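Local coordinates for protein adenine phosphoribosyltransferase, putative (PDB 5VN4) that probably catalyses the conversion of adenine and 5-phospho-alpha-D-ribose 1-diphosphate to AMP and diphosphate, the one-step purine salvage route to AMP, acting as a homodimer, at residues M163-D171 and P194-Y203; F70-I81 and T176-L184. All coordinates share one frame; numbering follows the deposited sequence.

Contact 1: M163-D171 and P194-Y203; sequences MLAGVQLVD and PAHTFAGGRY
In this type I phosphoribosyltransferase fold, helix 161-172 follows the ribose-5-phosphate-binding loop, and V167, L164 and D171 on its flank meet the end of helix 192-197 and the turn after it. V167 sits in the middle and splits its two methyls. V167 CG2 rests on A195 CB at 3.8 Å. V167 CG1 stands anti to the backbone N (chi1 172°), which carries it over one face of the Y203 ring, in a CH-pi contact 3.6 Å from Y203 CD2. The same methyl also reaches F198 CD2. L164 packs through CB on P194 CB and through CD1 on F198 CB at 3.8 Å. Q168 lays CG obliquely on the outer part of the F198 ring as an off-centre CH-pi contact, while its OE1 accepts a hydrogen bond from E123 N. The F198 ring also turns its edge to the D171 carboxylate, with the two planes nearly perpendicular. D171 closes the far end of the contact. Its OD2 forms a salt bridge with K240 of the second subunit. With K240, R202 and Y203 around it, the carboxylate is probably kept ionised. D171 OD1 is gripped twice: R202 NH1, in a salt bridge, comes to the syn lone pair at 2.8 Å, almost in the guanidinium plane, and Y203 OH donates to the anti lone pair at 2.6 Å.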
# COMPACT_ATOMS: atom_id res chain seq x y z
N MET A 163 8.20 2.76 13.73
CA MET A 163 8.25 1.41 14.27
C MET A 163 7.83 1.36 15.73
O MET A 163 7.15 0.42 16.15
CB MET A 163 9.64 0.78 14.07
CG MET A 163 9.84 0.15 12.71
SD MET A 163 8.71 -1.25 12.45
CE MET A 163 8.89 -1.38 10.65
N LEU A 164 8.21 2.38 16.52
CA LEU A 164 7.79 2.43 17.92
C LEU A 164 6.27 2.41 18.04
O LEU A 164 5.72 1.73 18.91
CB LEU A 164 8.36 3.68 18.58
CG LEU A 164 7.88 3.94 20.01
CD1 LEU A 164 8.28 2.80 20.96
CD2 LEU A 164 8.39 5.29 20.54
N ALA A 165 5.57 3.16 17.18
CA ALA A 165 4.12 3.15 17.20
C ALA A 165 3.58 1.74 16.93
O ALA A 165 2.63 1.29 17.58
CB ALA A 165 3.58 4.15 16.19
N GLY A 166 4.19 1.03 15.98
CA GLY A 166 3.79 -0.34 15.73
C GLY A 166 4.07 -1.25 16.91
O GLY A 166 3.24 -2.09 17.26
N VAL A 167 5.23 -1.08 17.55
CA VAL A 167 5.56 -1.86 18.74
C VAL A 167 4.53 -1.64 19.84
O VAL A 167 4.10 -2.59 20.51
CB VAL A 167 7.00 -1.55 19.22
CG1 VAL A 167 7.29 -2.22 20.57
CG2 VAL A 167 8.02 -1.98 18.18
N GLN A 168 4.11 -0.39 20.03
CA GLN A 168 3.08 -0.10 21.04
C GLN A 168 1.79 -0.85 20.74
O GLN A 168 1.15 -1.38 21.66
CB GLN A 168 2.83 1.41 21.11
CG GLN A 168 4.02 2.17 21.68
CD GLN A 168 3.95 3.67 21.48
OE1 GLN A 168 3.17 4.17 20.68
NE2 GLN A 168 4.80 4.40 22.21
N LEU A 169 1.40 -0.93 19.47
CA LEU A 169 0.17 -1.63 19.10
C LEU A 169 0.31 -3.14 19.25
O LEU A 169 -0.64 -3.81 19.68
CB LEU A 169 -0.23 -1.25 17.68
CG LEU A 169 -0.59 0.23 17.47
CD1 LEU A 169 -0.73 0.53 15.98
CD2 LEU A 169 -1.87 0.60 18.23
N VAL A 170 1.47 -3.69 18.90
CA VAL A 170 1.72 -5.12 19.14
C VAL A 170 1.66 -5.42 20.63
O VAL A 170 1.03 -6.39 21.07
CB VAL A 170 3.07 -5.53 18.52
CG1 VAL A 170 3.44 -6.95 18.92
CG2 VAL A 170 3.02 -5.38 17.00
N ASP A 171 2.31 -4.57 21.42
CA ASP A 171 2.33 -4.71 22.87
C ASP A 171 0.92 -4.62 23.46
O ASP A 171 0.61 -5.31 24.44
CB ASP A 171 3.22 -3.60 23.44
CG ASP A 171 3.41 -3.71 24.93
OD1 ASP A 171 4.18 -4.59 25.36
OD2 ASP A 171 2.80 -2.89 25.66
N PRO A 194 14.32 3.31 19.83
CA PRO A 194 13.00 3.44 20.48
C PRO A 194 12.34 2.10 20.76
O PRO A 194 11.92 1.85 21.89
CB PRO A 194 12.22 4.34 19.52
CG PRO A 194 13.28 5.09 18.76
CD PRO A 194 14.40 4.12 18.59
N ALA A 195 12.29 1.22 19.76
CA ALA A 195 11.68 -0.09 19.96
C ALA A 195 12.42 -0.91 21.01
O ALA A 195 11.80 -1.64 21.78
CB ALA A 195 11.65 -0.85 18.63
N HIS A 196 13.75 -0.81 21.03
CA HIS A 196 14.56 -1.63 21.93
C HIS A 196 14.61 -1.10 23.35
O HIS A 196 15.09 -1.82 24.24
CB HIS A 196 15.98 -1.78 21.40
CG HIS A 196 16.10 -2.70 20.23
ND1 HIS A 196 17.25 -2.83 19.49
CD2 HIS A 196 15.19 -3.54 19.67
CE1 HIS A 196 17.06 -3.72 18.53
NE2 HIS A 196 15.82 -4.16 18.61
N THR A 197 14.14 0.11 23.60
CA THR A 197 14.14 0.66 24.94
C THR A 197 12.74 0.87 25.49
O THR A 197 12.58 1.04 26.70
CB THR A 197 15.00 1.93 25.03
OG1 THR A 197 14.49 2.93 24.15
CG2 THR A 197 16.45 1.64 24.66
N PHE A 198 11.71 0.80 24.64
CA PHE A 198 10.32 0.86 25.07
C PHE A 198 10.04 -0.17 26.17
O PHE A 198 10.52 -1.31 26.12
CB PHE A 198 9.41 0.58 23.87
CG PHE A 198 7.94 0.47 24.21
CD1 PHE A 198 7.24 1.58 24.66
CD2 PHE A 198 7.27 -0.73 24.09
CE1 PHE A 198 5.89 1.49 24.97
CE2 PHE A 198 5.91 -0.83 24.40
CZ PHE A 198 5.22 0.28 24.84
N ALA A 199 9.25 0.23 27.16
CA ALA A 199 8.78 -0.67 28.21
C ALA A 199 9.95 -1.39 28.89
O ALA A 199 9.92 -2.61 29.10
CB ALA A 199 7.73 -1.66 27.69
N GLY A 200 10.99 -0.63 29.20
CA GLY A 200 12.14 -1.18 29.91
C GLY A 200 12.92 -2.23 29.15
O GLY A 200 13.58 -3.06 29.78
N GLY A 201 12.87 -2.21 27.82
CA GLY A 201 13.63 -3.15 27.03
C GLY A 201 12.91 -4.44 26.69
O GLY A 201 13.56 -5.40 26.27
N ARG A 202 11.58 -4.47 26.85
CA ARG A 202 10.78 -5.66 26.56
C ARG A 202 11.03 -6.23 25.17
O ARG A 202 10.92 -7.45 24.97
CB ARG A 202 9.30 -5.30 26.73
CG ARG A 202 8.30 -6.44 26.51
CD ARG A 202 6.88 -5.99 26.87
NE ARG A 202 6.80 -5.62 28.29
CZ ARG A 202 5.89 -4.81 28.81
NH1 ARG A 202 4.95 -4.27 28.05
NH2 ARG A 202 5.92 -4.55 30.11
N TYR A 203 11.38 -5.38 24.19
CA TYR A 203 11.56 -5.82 22.81
C TYR A 203 13.01 -5.72 22.34
O TYR A 203 13.26 -5.70 21.13
CB TYR A 203 10.59 -5.07 21.89
CG TYR A 203 9.15 -5.32 22.30
CD1 TYR A 203 8.49 -6.49 21.92
CD2 TYR A 203 8.48 -4.43 23.12
CE1 TYR A 203 7.18 -6.75 22.33
CE2 TYR A 203 7.18 -4.67 23.52
CZ TYR A 203 6.54 -5.82 23.13
OH TYR A 203 5.25 -6.05 23.56

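Contact 2: F70-I81 and T176-L184; sequences FVDRYKNLQQPI and TLVEVAGIL
E179 reaches from the sheet to R73 and Y74 on helix 60-75, and its carboxylate is the polar centre of the contact. R73 forms a side-on, two-nitrogen salt bridge with it. R73 NE donates to the syn lone pair of E179 OE2 at 2.8 Å, and R73 NH2 donates to E179 OE1 at 2.8 Å. Both oxygens lie close to the guanidinium plane, but the carboxylate is turned 31° from it. Y74 OH donates a second bond to E179 OE2, 2.7 Å long, from the anti side and tilted out of the carboxylate plane. With CG anti to the backbone N (chi1 -180°) and the chain extended to NE, R73 spans the gap between helix and strand. Apolar groups flank these bonds. A181 CB touches F70 CE1 at 3.6 Å and also lies against Y74 OH. At the other end, V178 CG1 meets L77 CD1 at 4.2 Å and, more loosely, I81 CG2. Further out, V209 of strand 208-213 packs on both R73 and E179, I98 of helix 95-102 on F70, and V151 on Y74. The contact thus packs helix 60-75 on one face of the central sheet, parallel in its core, nearly antiparallel to strand 176-182. The buried carboxylate takes three bonds from two side chains, which should offset the cost of burying its charge and probably keep it ionised.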
# COMPACT_ATOMS: atom_id res chain seq x y z
N PHE A 70 12.02 -12.20 1.87
CA PHE A 70 11.25 -12.31 3.10
C PHE A 70 10.39 -13.56 3.16
O PHE A 70 10.23 -14.15 4.24
CB PHE A 70 10.45 -11.03 3.35
CG PHE A 70 11.30 -9.88 3.81
CD1 PHE A 70 11.85 -9.89 5.08
CD2 PHE A 70 11.55 -8.80 2.98
CE1 PHE A 70 12.63 -8.85 5.53
CE2 PHE A 70 12.33 -7.75 3.43
CZ PHE A 70 12.87 -7.77 4.71
N VAL A 71 9.84 -14.00 2.03
CA VAL A 71 9.10 -15.27 2.03
C VAL A 71 10.02 -16.41 2.43
O VAL A 71 9.69 -17.21 3.31
CB VAL A 71 8.43 -15.50 0.66
CG1 VAL A 71 7.89 -16.93 0.59
CG2 VAL A 71 7.32 -14.49 0.45
N ASP A 72 11.21 -16.49 1.82
CA ASP A 72 12.14 -17.55 2.16
C ASP A 72 12.57 -17.47 3.62
O ASP A 72 12.69 -18.49 4.30
CB ASP A 72 13.37 -17.52 1.25
CG ASP A 72 14.51 -18.40 1.76
OD1 ASP A 72 15.34 -17.92 2.56
OD2 ASP A 72 14.56 -19.59 1.37
N ARG A 73 12.82 -16.25 4.11
CA ARG A 73 13.28 -16.07 5.48
C ARG A 73 12.25 -16.59 6.47
O ARG A 73 12.58 -17.33 7.41
CB ARG A 73 13.56 -14.59 5.72
CG ARG A 73 14.05 -14.26 7.11
CD ARG A 73 14.55 -12.83 7.15
NE ARG A 73 14.99 -12.46 8.49
CZ ARG A 73 16.19 -12.75 8.98
NH1 ARG A 73 17.08 -13.41 8.24
NH2 ARG A 73 16.50 -12.39 10.22
N TYR A 74 10.98 -16.21 6.28
CA TYR A 74 9.96 -16.58 7.24
C TYR A 74 9.44 -18.00 7.03
O TYR A 74 8.94 -18.60 7.98
CB TYR A 74 8.84 -15.54 7.25
CG TYR A 74 9.36 -14.14 7.56
CD1 TYR A 74 10.36 -13.95 8.51
CD2 TYR A 74 8.87 -13.03 6.89
CE1 TYR A 74 10.86 -12.68 8.78
CE2 TYR A 74 9.35 -11.76 7.15
CZ TYR A 74 10.35 -11.59 8.10
OH TYR A 74 10.82 -10.32 8.37
N LYS A 75 9.57 -18.55 5.82
CA LYS A 75 9.24 -19.95 5.61
C LYS A 75 10.20 -20.87 6.35
O LYS A 75 9.84 -22.00 6.68
CB LYS A 75 9.30 -20.31 4.12
CG LYS A 75 8.06 -20.03 3.32
CD LYS A 75 8.01 -20.96 2.12
CE LYS A 75 7.08 -20.44 1.04
NZ LYS A 75 5.76 -20.04 1.61
N ASN A 76 11.43 -20.41 6.58
CA ASN A 76 12.47 -21.26 7.14
C ASN A 76 12.64 -21.09 8.65
O ASN A 76 13.55 -21.69 9.24
CB ASN A 76 13.78 -21.05 6.39
CG ASN A 76 13.78 -21.73 5.02
OD1 ASN A 76 13.57 -22.94 4.92
ND2 ASN A 76 13.98 -20.95 3.96
N LEU A 77 11.77 -20.31 9.29
CA LEU A 77 11.75 -20.26 10.75
C LEU A 77 11.27 -21.58 11.31
O LEU A 77 10.38 -22.23 10.74
CB LEU A 77 10.82 -19.14 11.22
CG LEU A 77 11.22 -17.72 10.85
CD1 LEU A 77 10.21 -16.72 11.39
CD2 LEU A 77 12.62 -17.43 11.37
N GLN A 78 11.86 -21.99 12.44
CA GLN A 78 11.39 -23.20 13.12
C GLN A 78 9.97 -23.03 13.64
O GLN A 78 9.21 -24.00 13.69
CB GLN A 78 12.34 -23.56 14.26
CG GLN A 78 13.67 -24.13 13.80
CD GLN A 78 14.76 -23.99 14.84
OE1 GLN A 78 14.86 -22.97 15.52
NE2 GLN A 78 15.58 -25.03 14.99
N GLN A 79 9.60 -21.81 14.02
CA GLN A 79 8.25 -21.50 14.47
C GLN A 79 7.66 -20.46 13.53
O GLN A 79 8.17 -19.32 13.48
CB GLN A 79 8.26 -20.99 15.91
CG GLN A 79 6.89 -20.72 16.49
CD GLN A 79 6.01 -21.97 16.60
OE1 GLN A 79 4.79 -21.87 16.63
NE2 GLN A 79 6.64 -23.13 16.68
N PRO A 80 6.60 -20.78 12.79
CA PRO A 80 6.12 -19.85 11.75
C PRO A 80 5.54 -18.58 12.34
O PRO A 80 5.07 -18.54 13.48
CB PRO A 80 5.03 -20.66 11.03
CG PRO A 80 5.26 -22.08 11.42
CD PRO A 80 5.86 -22.05 12.79
N ILE A 81 5.57 -17.52 11.53
CA ILE A 81 4.84 -16.31 11.87
C ILE A 81 3.36 -16.49 11.54
O ILE A 81 2.98 -17.32 10.70
CB ILE A 81 5.43 -15.07 11.17
CG1 ILE A 81 5.06 -15.05 9.68
CG2 ILE A 81 6.95 -15.01 11.33
CD1 ILE A 81 5.36 -13.73 8.99
N THR A 176 3.66 -11.74 20.28
CA THR A 176 5.10 -11.88 20.13
C THR A 176 5.54 -11.14 18.88
O THR A 176 5.01 -11.39 17.79
CB THR A 176 5.48 -13.36 20.04
OG1 THR A 176 5.19 -13.99 21.30
CG2 THR A 176 6.96 -13.52 19.73
N LEU A 177 6.49 -10.23 19.03
CA LEU A 177 7.07 -9.51 17.90
C LEU A 177 8.31 -10.28 17.46
O LEU A 177 9.31 -10.35 18.19
CB LEU A 177 7.40 -8.07 18.28
CG LEU A 177 8.04 -7.22 17.18
CD1 LEU A 177 7.19 -7.20 15.91
CD2 LEU A 177 8.30 -5.80 17.67
N VAL A 178 8.23 -10.90 16.28
CA VAL A 178 9.32 -11.75 15.81
C VAL A 178 10.44 -10.92 15.19
O VAL A 178 11.62 -11.15 15.46
CB VAL A 178 8.76 -12.79 14.82
CG1 VAL A 178 9.88 -13.65 14.25
CG2 VAL A 178 7.72 -13.66 15.51
N GLU A 179 10.09 -9.95 14.35
CA GLU A 179 11.08 -9.22 13.59
C GLU A 179 10.45 -7.95 13.09
O GLU A 179 9.23 -7.87 12.90
CB GLU A 179 11.55 -10.07 12.40
CG GLU A 179 12.68 -9.50 11.59
CD GLU A 179 13.39 -10.57 10.80
OE1 GLU A 179 14.13 -11.37 11.42
OE2 GLU A 179 13.22 -10.62 9.57
N VAL A 180 11.30 -6.96 12.86
CA VAL A 180 10.97 -5.71 12.19
C VAL A 180 11.68 -5.74 10.84
O VAL A 180 12.88 -6.02 10.77
CB VAL A 180 11.46 -4.53 13.04
CG1 VAL A 180 11.63 -3.27 12.22
CG2 VAL A 180 10.52 -4.32 14.23
N ALA A 181 10.93 -5.48 9.76
CA ALA A 181 11.43 -5.62 8.39
C ALA A 181 11.28 -4.33 7.61
O ALA A 181 10.27 -3.63 7.73
CB ALA A 181 10.67 -6.73 7.64
N GLY A 182 12.27 -4.04 6.76
CA GLY A 182 12.17 -2.92 5.84
C GLY A 182 13.11 -3.12 4.67
O GLY A 182 13.87 -4.09 4.60
N ILE A 183 13.07 -2.17 3.73
CA ILE A 183 14.01 -2.21 2.61
C ILE A 183 15.16 -1.22 2.73
O ILE A 183 16.19 -1.42 2.07
CB ILE A 183 13.33 -2.13 1.23
CG1 ILE A 183 12.55 -0.81 1.05
CG2 ILE A 183 12.45 -3.36 1.01
CD1 ILE A 183 12.06 -0.60 -0.38
N LEU A 184 15.05 -0.19 3.58
CA LEU A 184 16.10 0.81 3.73
C LEU A 184 16.19 1.21 5.19
O LEU A 184 15.22 1.71 5.77
CB LEU A 184 15.80 2.04 2.86
CG LEU A 184 16.77 3.21 3.02
CD1 LEU A 184 18.18 2.83 2.62
CD2 LEU A 184 16.28 4.38 2.21

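How the contacts relate
From the N terminus, helix 60-75 and the turn after it come first. Contact 2 closes a long loop there when strand 176-182 returns 95 residues later. Before that return the chain passes through helix 161-172, which leads directly into the strand. Contact 1 then closes a shorter loop with 194-203, beyond the strand. The segments therefore alternate, and the two contacts cross. Strand 176-182 is where they meet: E179 and A181 point to helix 60-75, whereas V180 and L177 pack against M163 and V167 of helix 161-172. M163 SD lies 3.6 Å from V180 CG1, and Y203 also rests on L177. Together the contacts tie helices on opposite faces to the central sheet.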